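Local coordinates for probable adhesion protein (Pseudomonas aeruginosa PAO1, PDB 6R3Z), which probably acts as the periplasmic solute-binding protein of a metal transport system, binding ferrous iron and, in this crystal, a nickel(II) ion, at residues P167-G178 and L189-G200; K244-S252 and E264-A275. All coordinates share one frame; numbering follows the deposited sequence.

Both interactions belong to the half of the chain built on the parallel sheet in the order 193-194, 172-175, 220-226, 244-248. Interaction 1 pairs one outermost strand of it with its neighbour; interaction 2 lays helix 260-277 against the other outermost strand. Along the chain they come in series, the first closing before the second opens, and their centres are about 14 Å apart. They converge at the metal: His177 and His199 from interaction 1 and His250 from interaction 2 bind the same nickel, with His177 NE2 and His250 NE2 3.1 Å apart. His41, His66 and His111 complete the six-histidine site, consistent with a metal-transport protein of solute-binding family 9.

Interaction 1: residues P167-G178 and L189-G200; sequences PAADFRVATIHG and LEVTAVVEPAHG. With NI (nickel (II) ion), chain B.
His177 and His199 meet at the nickel, binding it through NE2 at 2.2 Å and 2.1 Å, respectively. The His177 NE2 lies at the edge of the His199 ring, in its plane, while the two ring planes stand 66° apart. Imidazole suits this place because one nitrogen can bind metal while the other takes a proton. In His177 that second nitrogen, ND1, gives a weak, bent hydrogen bond to Glu196 OE1 (3.0 Å), and a water joins it to Glu196 OE2; this carboxylate is a second-shell partner that would tend to polarise the ring.

Behind the site, Thr175 N donates to Ala193 O and Val195 N to Thr175 O, the bonds of the parallel pairing; Glu196 N to Ile176 O carries it past the strand ends toward the metal. Farther back, Thr192 N reaches Val173 O at 2.8 Å.

Among the side chains, Arg172 NH1 donates to Thr192 OG1 (3.1 Å, 162°) within its guanidinium plane. Thr175, with OG1 set between its backbone N and carbonyl carbon (chi1 72°), turns that hydroxyl onto His177 O, two residues on, 2.7 Å away.

Apolar contacts add to these: Ile176 CD1 lies beside Val195 CG2, two side chains pointing the same way, and Pro167 CG meets Leu189 CD2.

Strands 172-175 and 193-194 with helix 181-185 make a beta-alpha-beta unit; Leu184 packs on Val173 and Val191, helix 205-217 on Ala174 and Val195, and strand 220-226 continues the sheet.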
loop_
_atom_site.group_PDB
_atom_site.type_symbol
_atom_site.label_atom_id
_atom_site.label_comp_id
_atom_site.label_asym_id
_atom_site.label_seq_id
_atom_site.Cartn_x
_atom_site.Cartn_y
_atom_site.Cartn_z
ATOM N N PRO A 167 -3.970 22.352 6.457
ATOM C CA PRO A 167 -3.029 22.737 7.526
ATOM C C PRO A 167 -2.284 24.032 7.202
ATOM O O PRO A 167 -2.230 24.418 6.032
ATOM C CB PRO A 167 -2.093 21.531 7.619
ATOM C CG PRO A 167 -2.135 20.905 6.276
ATOM C CD PRO A 167 -3.512 21.158 5.719
ATOM N N ALA A 168 -1.726 24.719 8.220
ATOM C CA ALA A 168 -0.966 25.952 7.988
ATOM C C ALA A 168 0.298 25.641 7.165
ATOM O O ALA A 168 0.672 24.472 7.034
ATOM C CB ALA A 168 -0.592 26.607 9.309
ATOM N N ALA A 169 0.935 26.680 6.591
ATOM C CA ALA A 169 2.135 26.533 5.767
ATOM C C ALA A 169 3.304 25.844 6.487
ATOM O O ALA A 169 4.127 25.207 5.820
ATOM C CB ALA A 169 2.574 27.882 5.241
ATOM N N ASP A 170 3.373 25.967 7.832
ATOM C CA ASP A 170 4.453 25.372 8.648
ATOM C C ASP A 170 4.203 23.900 9.063
ATOM O O ASP A 170 4.967 23.355 9.877
ATOM C CB ASP A 170 4.718 26.253 9.893
ATOM C CG ASP A 170 3.647 26.224 10.979
ATOM O OD1 ASP A 170 2.491 25.846 10.672
ATOM O OD2 ASP A 170 3.967 26.578 12.139
ATOM N N PHE A 171 3.135 23.269 8.534
ATOM C CA PHE A 171 2.809 21.892 8.904
ATOM C C PHE A 171 3.688 20.889 8.153
ATOM O O PHE A 171 3.270 20.321 7.144
ATOM C CB PHE A 171 1.319 21.606 8.710
ATOM C CG PHE A 171 0.841 20.270 9.229
ATOM C CD1 PHE A 171 0.703 20.043 10.595
ATOM C CD2 PHE A 171 0.507 19.244 8.351
ATOM C CE1 PHE A 171 0.231 18.816 11.074
ATOM C CE2 PHE A 171 0.019 18.024 8.828
ATOM C CZ PHE A 171 -0.110 17.818 10.189
ATOM N N ARG A 172 4.925 20.711 8.622
ATOM C CA ARG A 172 5.837 19.740 8.005
ATOM C C ARG A 172 5.607 18.375 8.614
ATOM O O ARG A 172 5.376 18.251 9.818
ATOM C CB ARG A 172 7.293 20.163 8.106
ATOM C CG ARG A 172 7.708 21.235 7.079
ATOM C CD ARG A 172 9.221 21.418 7.119
ATOM N NE ARG A 172 9.705 22.540 6.305
ATOM C CZ ARG A 172 10.014 22.456 5.013
ATOM N NH1 ARG A 172 9.838 21.315 4.352
ATOM N NH2 ARG A 172 10.467 23.522 4.362
ATOM N N VAL A 173 5.693 17.347 7.764
ATOM C CA VAL A 173 5.411 15.947 8.086
ATOM C C VAL A 173 6.632 15.057 7.834
ATOM O O VAL A 173 7.317 15.224 6.833
ATOM C CB VAL A 173 4.216 15.508 7.165
ATOM C CG1 VAL A 173 4.023 13.999 7.111
ATOM C CG2 VAL A 173 2.920 16.208 7.575
ATOM N N ALA A 174 6.860 14.095 8.724
ATOM C CA ALA A 174 7.881 13.064 8.557
ATOM C C ALA A 174 7.198 11.679 8.698
ATOM O O ALA A 174 6.139 11.569 9.325
ATOM C CB ALA A 174 8.976 13.216 9.598
ATOM N N THR A 175 7.787 10.633 8.101
ATOM C CA THR A 175 7.278 9.268 8.231
ATOM C C THR A 175 8.462 8.346 8.524
ATOM O O THR A 175 9.588 8.668 8.138
ATOM C CB THR A 175 6.466 8.770 7.011
ATOM O OG1 THR A 175 7.327 8.510 5.887
ATOM C CG2 THR A 175 5.303 9.705 6.626
ATOM N N ILE A 176 8.218 7.200 9.176
ATOM C CA ILE A 176 9.316 6.231 9.432
ATOM C C ILE A 176 9.590 5.468 8.115
ATOM O O ILE A 176 10.728 5.455 7.632
ATOM C CB ILE A 176 8.938 5.241 10.582
ATOM C CG1 ILE A 176 8.780 5.951 11.958
ATOM C CG2 ILE A 176 9.960 4.071 10.669
ATOM C CD1 ILE A 176 10.002 6.661 12.517
ATOM N N HIS A 177 8.527 4.842 7.551
ATOM C CA HIS A 177 8.560 4.075 6.298
ATOM C C HIS A 177 8.145 5.015 5.163
ATOM O O HIS A 177 7.275 5.857 5.372
ATOM C CB HIS A 177 7.607 2.870 6.400
ATOM C CG HIS A 177 7.794 1.812 5.358
ATOM N ND1 HIS A 177 8.727 0.792 5.524
ATOM C CD2 HIS A 177 7.096 1.582 4.222
ATOM C CE1 HIS A 177 8.579 -0.002 4.473
ATOM N NE2 HIS A 177 7.587 0.413 3.680
ATOM N N GLY A 178 8.773 4.893 3.992
ATOM C CA GLY A 178 8.451 5.766 2.852
ATOM C C GLY A 178 7.180 5.355 2.108
ATOM O O GLY A 178 7.161 5.343 0.877
ATOM N N LEU A 189 -0.505 17.426 0.360
ATOM C CA LEU A 189 0.622 17.505 1.277
ATOM C C LEU A 189 1.795 16.669 0.809
ATOM O O LEU A 189 1.633 15.737 0.021
ATOM C CB LEU A 189 0.188 17.082 2.688
ATOM C CG LEU A 189 -0.781 18.016 3.413
ATOM C CD1 LEU A 189 -1.319 17.349 4.656
ATOM C CD2 LEU A 189 -0.092 19.336 3.790
ATOM N N GLU A 190 2.974 17.014 1.308
ATOM C CA GLU A 190 4.244 16.375 0.978
ATOM C C GLU A 190 4.916 15.877 2.266
ATOM O O GLU A 190 4.669 16.416 3.343
ATOM C CB GLU A 190 5.172 17.429 0.351
ATOM C CG GLU A 190 5.547 17.181 -1.095
ATOM C CD GLU A 190 6.552 18.181 -1.646
ATOM O OE1 GLU A 190 6.674 19.290 -1.074
ATOM O OE2 GLU A 190 7.222 17.854 -2.651
ATOM N N VAL A 191 5.779 14.871 2.136
ATOM C CA VAL A 191 6.564 14.329 3.243
ATOM C C VAL A 191 7.931 15.056 3.215
ATOM O O VAL A 191 8.676 14.960 2.227
ATOM C CB VAL A 191 6.745 12.787 3.148
ATOM C CG1 VAL A 191 7.679 12.279 4.246
ATOM C CG2 VAL A 191 5.396 12.065 3.223
ATOM N N THR A 192 8.264 15.772 4.297
ATOM C CA THR A 192 9.548 16.477 4.394
ATOM C C THR A 192 10.707 15.468 4.533
ATOM O O THR A 192 11.760 15.626 3.897
ATOM C CB THR A 192 9.529 17.473 5.575
ATOM O OG1 THR A 192 8.718 18.591 5.214
ATOM C CG2 THR A 192 10.932 18.003 5.944
ATOM N N ALA A 193 10.525 14.458 5.406
ATOM C CA ALA A 193 11.603 13.511 5.662
ATOM C C ALA A 193 11.091 12.111 5.962
ATOM O O ALA A 193 10.057 11.959 6.596
ATOM C CB ALA A 193 12.457 14.012 6.833
ATOM N N VAL A 194 11.860 11.094 5.541
ATOM C CA VAL A 194 11.584 9.672 5.795
ATOM C C VAL A 194 12.791 9.168 6.615
ATOM O O VAL A 194 13.949 9.345 6.205
ATOM C CB VAL A 194 11.367 8.877 4.469
ATOM C CG1 VAL A 194 11.266 7.371 4.725
ATOM C CG2 VAL A 194 10.130 9.383 3.717
ATOM N N VAL A 195 12.518 8.591 7.793
ATOM C CA VAL A 195 13.566 8.128 8.711
ATOM C C VAL A 195 14.365 6.956 8.125
ATOM O O VAL A 195 15.599 6.965 8.220
ATOM C CB VAL A 195 13.016 7.841 10.136
ATOM C CG1 VAL A 195 14.138 7.435 11.102
ATOM C CG2 VAL A 195 12.237 9.046 10.671
ATOM N N GLU A 196 13.683 5.958 7.544
ATOM C CA GLU A 196 14.387 4.817 6.934
ATOM C C GLU A 196 15.202 5.325 5.722
ATOM O O GLU A 196 14.652 5.985 4.834
ATOM C CB GLU A 196 13.394 3.746 6.498
ATOM C CG GLU A 196 12.859 2.957 7.682
ATOM C CD GLU A 196 11.978 1.771 7.343
ATOM O OE1 GLU A 196 11.488 1.675 6.195
ATOM O OE2 GLU A 196 11.789 0.922 8.238
ATOM N N PRO A 197 16.524 5.083 5.694
ATOM C CA PRO A 197 17.337 5.616 4.571
ATOM C C PRO A 197 16.985 5.053 3.191
ATOM O O PRO A 197 17.289 5.681 2.168
ATOM C CB PRO A 197 18.778 5.297 4.981
ATOM C CG PRO A 197 18.660 4.147 5.957
ATOM C CD PRO A 197 17.352 4.371 6.687
ATOM N N ALA A 198 16.358 3.869 3.166
ATOM C CA ALA A 198 15.881 3.195 1.945
ATOM C C ALA A 198 14.723 2.298 2.345
ATOM O O ALA A 198 14.561 1.991 3.535
ATOM C CB ALA A 198 16.997 2.355 1.317
ATOM N N HIS A 199 13.912 1.900 1.358
ATOM C CA HIS A 199 12.718 1.075 1.580
ATOM C C HIS A 199 12.959 -0.140 2.490
ATOM O O HIS A 199 13.676 -1.076 2.108
ATOM C CB HIS A 199 12.095 0.625 0.237
ATOM C CG HIS A 199 10.755 -0.026 0.394
ATOM N ND1 HIS A 199 10.333 -1.025 -0.465
ATOM C CD2 HIS A 199 9.771 0.212 1.299
ATOM C CE1 HIS A 199 9.122 -1.370 -0.050
ATOM N NE2 HIS A 199 8.754 -0.673 1.015
ATOM N N GLY A 200 12.397 -0.066 3.705
ATOM C CA GLY A 200 12.443 -1.128 4.704
ATOM C C GLY A 200 13.775 -1.355 5.378
ATOM O O GLY A 200 13.959 -2.383 6.033
HETATM NI NI NI B . 6.863 -0.800 2.019
HETATM O O HOH W 1 6.094 18.017 5.029
HETATM O O HOH W 2 9.202 0.539 8.590
HETATM O O HOH W 3 11.079 3.156 3.803
#

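Interaction 2: residues K244-S252 and E264-A275; sequences KLYSLSHIS and EMARNLDTVVRA. With NI (nickel (II) ion), chain B; EDO (1,2-ethanediol), chain H.
Asn268 and Ser249 hold each other by two hydrogen bonds. The side-chain amide of Asn268 lies alongside the Ser249 backbone, OD1 accepting from Ser249 N at 2.9 Å in an almost straight bond (175°), and ND2 giving to Ser249 O at 2.9 Å. Each acceptor is met on a lone pair in its carbonyl plane. Asparagine suits the place, offering acceptor and donor at once to both backbone polar atoms of a residue just past the strand's end.

Ser249 OG, anti to its own backbone N, points at Glu264 and donates to OE1 at 2.7 Å, arriving from above the carboxylate plane. The same hydroxyl accepts from Ile251 N, making an ST turn. The small hydroxyl thus ties turn to helix, while Lys260 forms a salt bridge with Glu264 OE2.

Apolar groups fill in around these bonds. Ile251 reaches across Met265, CD1 to CG 3.6 Å, and the Leu248 and Thr271 side chains slide past each other in opposite directions, CD2 against the threonine methyl CG2. At the other end Tyr246 turns one ring face to Ala275, whose CB sits over the ring centre, a CH-pi contact 3.8 Å from the centroid, for which the short alanine leaves room. Arg274 brings a face of its guanidinium to the ring's edge, the two planes 60° apart; its NH2 is salt-bridged to Glu278, which also forms a hydrogen bond with Tyr246 OH. A water links that hydroxyl to Ala275 O.

One residue beyond Ser249, His250 turns away from the helix and binds the nickel through NE2 at 2.2 Å; the asparagine bonds at Ser249 and the ST turn to Ile251 N flank it and would hold the backbone that presents the ring.

Strand 244-248 and segment 264-275 of helix 260-277 run nearly antiparallel (163°), their axes 8.5 Å apart at closest. Strand 220-226 borders this outermost strand, while Leu183 of helix 181-185 packs on Met265, Asn268 and Val272, and helix 138-160 on Leu269.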
loop_
_atom_site.group_PDB
_atom_site.type_symbol
_atom_site.label_atom_id
_atom_site.label_comp_id
_atom_site.label_asym_id
_atom_site.label_seq_id
_atom_site.Cartn_x
_atom_site.Cartn_y
_atom_site.Cartn_z
ATOM N N LYS A 244 5.068 15.333 17.532
ATOM C CA LYS A 244 3.854 14.570 17.830
ATOM C C LYS A 244 3.801 13.293 16.977
ATOM O O LYS A 244 4.027 13.341 15.769
ATOM C CB LYS A 244 2.577 15.408 17.601
ATOM C CG LYS A 244 2.333 16.490 18.645
ATOM C CD LYS A 244 0.982 17.174 18.415
ATOM C CE LYS A 244 0.712 18.276 19.418
ATOM N NZ LYS A 244 -0.575 18.972 19.140
ATOM N N LEU A 245 3.506 12.165 17.616
ATOM C CA LEU A 245 3.477 10.868 16.966
ATOM C C LEU A 245 2.061 10.344 16.675
ATOM O O LEU A 245 1.191 10.342 17.551
ATOM C CB LEU A 245 4.259 9.852 17.833
ATOM C CG LEU A 245 4.242 8.384 17.389
ATOM C CD1 LEU A 245 5.111 8.176 16.182
ATOM C CD2 LEU A 245 4.663 7.465 18.535
ATOM N N TYR A 246 1.867 9.873 15.436
ATOM C CA TYR A 246 0.662 9.207 14.952
ATOM C C TYR A 246 1.154 7.941 14.237
ATOM O O TYR A 246 2.341 7.853 13.905
ATOM C CB TYR A 246 -0.146 10.107 14.000
ATOM C CG TYR A 246 -0.589 11.407 14.635
ATOM C CD1 TYR A 246 0.229 12.532 14.607
ATOM C CD2 TYR A 246 -1.841 11.524 15.242
ATOM C CE1 TYR A 246 -0.170 13.735 15.182
ATOM C CE2 TYR A 246 -2.250 12.730 15.826
ATOM C CZ TYR A 246 -1.400 13.827 15.806
ATOM O OH TYR A 246 -1.740 15.042 16.347
ATOM N N SER A 247 0.283 6.949 14.069
ATOM C CA SER A 247 0.668 5.712 13.418
ATOM C C SER A 247 -0.313 5.366 12.301
ATOM O O SER A 247 -1.525 5.635 12.406
ATOM C CB SER A 247 0.780 4.579 14.432
ATOM O OG SER A 247 1.783 4.857 15.396
ATOM N N LEU A 248 0.244 4.809 11.223
ATOM C CA LEU A 248 -0.470 4.416 10.017
ATOM C C LEU A 248 -0.226 2.960 9.665
ATOM O O LEU A 248 0.779 2.362 10.082
ATOM C CB LEU A 248 -0.075 5.325 8.837
ATOM C CG LEU A 248 -0.328 6.840 8.972
ATOM C CD1 LEU A 248 0.248 7.574 7.780
ATOM C CD2 LEU A 248 -1.846 7.171 9.121
ATOM N N SER A 249 -1.142 2.407 8.868
ATOM C CA SER A 249 -1.078 1.042 8.405
ATOM C C SER A 249 -0.573 0.963 6.963
ATOM O O SER A 249 -1.113 1.619 6.074
ATOM C CB SER A 249 -2.443 0.368 8.513
ATOM O OG SER A 249 -2.372 -0.956 8.010
ATOM N N HIS A 250 0.405 0.078 6.731
ATOM C CA HIS A 250 0.935 -0.232 5.394
ATOM C C HIS A 250 -0.048 -1.281 4.748
ATOM O O HIS A 250 0.164 -1.700 3.605
ATOM C CB HIS A 250 2.318 -0.889 5.586
ATOM C CG HIS A 250 3.193 -1.002 4.365
ATOM N ND1 HIS A 250 2.872 -1.852 3.304
ATOM C CD2 HIS A 250 4.446 -0.513 4.160
ATOM C CE1 HIS A 250 3.915 -1.801 2.478
ATOM N NE2 HIS A 250 4.871 -0.998 2.942
ATOM N N ILE A 251 -1.082 -1.736 5.510
ATOM C CA ILE A 251 -2.082 -2.755 5.083
ATOM C C ILE A 251 -1.285 -4.033 4.675
ATOM O O ILE A 251 -1.328 -4.502 3.528
ATOM C CB ILE A 251 -3.060 -2.212 3.998
ATOM C CG1 ILE A 251 -3.539 -0.753 4.376
ATOM C CG2 ILE A 251 -4.250 -3.210 3.807
ATOM C CD1 ILE A 251 -4.469 -0.029 3.372
ATOM N N SER A 252 -0.453 -4.526 5.621
ATOM C CA SER A 252 0.441 -5.649 5.348
ATOM C C SER A 252 0.467 -6.681 6.467
ATOM O O SER A 252 1.240 -7.631 6.367
ATOM C CB SER A 252 1.856 -5.110 5.152
ATOM O OG SER A 252 2.373 -4.653 6.396
ATOM N N GLU A 264 -8.770 -0.385 6.656
ATOM C CA GLU A 264 -7.495 0.230 7.065
ATOM C C GLU A 264 -7.235 1.561 6.375
ATOM O O GLU A 264 -6.652 2.448 7.008
ATOM C CB GLU A 264 -6.351 -0.755 6.909
ATOM C CG GLU A 264 -6.661 -2.000 7.729
ATOM C CD GLU A 264 -5.546 -2.972 8.014
ATOM O OE1 GLU A 264 -4.401 -2.720 7.573
ATOM O OE2 GLU A 264 -5.831 -4.004 8.667
ATOM N N MET A 265 -7.693 1.742 5.107
ATOM C CA MET A 265 -7.533 3.051 4.466
ATOM C C MET A 265 -8.412 4.094 5.158
ATOM O O MET A 265 -7.977 5.229 5.310
ATOM C CB MET A 265 -7.844 3.027 2.972
ATOM C CG MET A 265 -6.695 2.576 2.146
ATOM S SD MET A 265 -5.125 3.541 2.269
ATOM C CE MET A 265 -5.575 5.062 1.472
ATOM N N ALA A 266 -9.640 3.706 5.582
ATOM C CA ALA A 266 -10.534 4.638 6.294
ATOM C C ALA A 266 -9.810 5.107 7.589
ATOM O O ALA A 266 -9.726 6.308 7.840
ATOM C CB ALA A 266 -11.859 3.960 6.626
ATOM N N ARG A 267 -9.191 4.162 8.329
ATOM C CA ARG A 267 -8.445 4.488 9.546
ATOM C C ARG A 267 -7.213 5.357 9.251
ATOM O O ARG A 267 -6.946 6.298 10.010
ATOM C CB ARG A 267 -8.109 3.229 10.355
ATOM C CG ARG A 267 -9.394 2.639 10.970
ATOM C CD ARG A 267 -9.116 1.870 12.248
ATOM N NE ARG A 267 -8.468 0.589 11.982
ATOM C CZ ARG A 267 -9.121 -0.553 11.788
ATOM N NH1 ARG A 267 -10.450 -0.579 11.805
ATOM N NH2 ARG A 267 -8.452 -1.677 11.572
ATOM N N ASN A 268 -6.522 5.094 8.121
ATOM C CA ASN A 268 -5.352 5.876 7.688
ATOM C C ASN A 268 -5.768 7.335 7.431
ATOM O O ASN A 268 -5.187 8.259 7.995
ATOM C CB ASN A 268 -4.744 5.275 6.429
ATOM C CG ASN A 268 -3.775 4.156 6.747
ATOM O OD1 ASN A 268 -3.432 3.919 7.914
ATOM N ND2 ASN A 268 -3.317 3.456 5.717
ATOM N N LEU A 269 -6.797 7.525 6.609
ATOM C CA LEU A 269 -7.310 8.866 6.315
ATOM C C LEU A 269 -7.804 9.603 7.573
ATOM O O LEU A 269 -7.568 10.806 7.703
ATOM C CB LEU A 269 -8.388 8.798 5.221
ATOM C CG LEU A 269 -7.896 8.390 3.807
ATOM C CD1 LEU A 269 -9.055 8.310 2.822
ATOM C CD2 LEU A 269 -6.861 9.364 3.257
ATOM N N ASP A 270 -8.462 8.888 8.503
ATOM C CA ASP A 270 -8.964 9.491 9.749
ATOM C C ASP A 270 -7.798 9.982 10.613
ATOM O O ASP A 270 -7.899 11.040 11.220
ATOM C CB ASP A 270 -9.818 8.503 10.547
ATOM C CG ASP A 270 -11.178 8.222 9.948
ATOM O OD1 ASP A 270 -11.647 9.045 9.116
ATOM O OD2 ASP A 270 -11.775 7.181 10.304
ATOM N N THR A 271 -6.688 9.198 10.666
ATOM C CA THR A 271 -5.506 9.560 11.454
ATOM C C THR A 271 -4.831 10.807 10.858
ATOM O O THR A 271 -4.487 11.721 11.609
ATOM C CB THR A 271 -4.573 8.345 11.596
ATOM O OG1 THR A 271 -5.266 7.329 12.357
ATOM C CG2 THR A 271 -3.241 8.703 12.279
ATOM N N VAL A 272 -4.711 10.874 9.514
ATOM C CA VAL A 272 -4.137 12.057 8.858
ATOM C C VAL A 272 -5.019 13.280 9.169
ATOM O O VAL A 272 -4.484 14.331 9.531
ATOM C CB VAL A 272 -3.916 11.856 7.337
ATOM C CG1 VAL A 272 -3.390 13.140 6.685
ATOM C CG2 VAL A 272 -2.944 10.693 7.085
ATOM N N VAL A 273 -6.363 13.128 9.039
ATOM C CA VAL A 273 -7.292 14.215 9.352
ATOM C C VAL A 273 -7.126 14.653 10.814
ATOM O O VAL A 273 -7.039 15.846 11.083
ATOM C CB VAL A 273 -8.755 13.849 8.998
ATOM C CG1 VAL A 273 -9.752 14.824 9.639
ATOM C CG2 VAL A 273 -8.948 13.803 7.483
ATOM N N ARG A 274 -7.064 13.693 11.747
ATOM C CA ARG A 274 -6.880 14.006 13.185
ATOM C C ARG A 274 -5.587 14.812 13.427
ATOM O O ARG A 274 -5.625 15.814 14.149
ATOM C CB ARG A 274 -6.878 12.738 14.045
ATOM C CG ARG A 274 -6.914 13.067 15.537
ATOM C CD ARG A 274 -7.250 11.867 16.403
ATOM N NE ARG A 274 -6.243 10.812 16.298
ATOM C CZ ARG A 274 -5.171 10.708 17.081
ATOM N NH1 ARG A 274 -4.322 9.699 16.922
ATOM N NH2 ARG A 274 -4.947 11.605 18.040
ATOM N N ALA A 275 -4.464 14.399 12.796
ATOM C CA ALA A 275 -3.167 15.097 12.904
ATOM C C ALA A 275 -3.319 16.564 12.446
ATOM O O ALA A 275 -2.853 17.485 13.133
ATOM C CB ALA A 275 -2.124 14.383 12.058
HETATM NI NI NI B . 6.863 -0.800 2.019
HETATM C C1 EDO H . -15.487 7.894 9.721
HETATM O O1 EDO H . -14.523 8.392 10.635
HETATM C C2 EDO H . -15.350 8.667 8.399
HETATM O O2 EDO H . -14.015 8.580 7.934
HETATM O O HOH W 4 -0.978 17.405 15.123
HETATM O O HOH W 5 -4.057 4.984 11.783
HETATM O O HOH W 6 -2.366 -4.325 8.375
#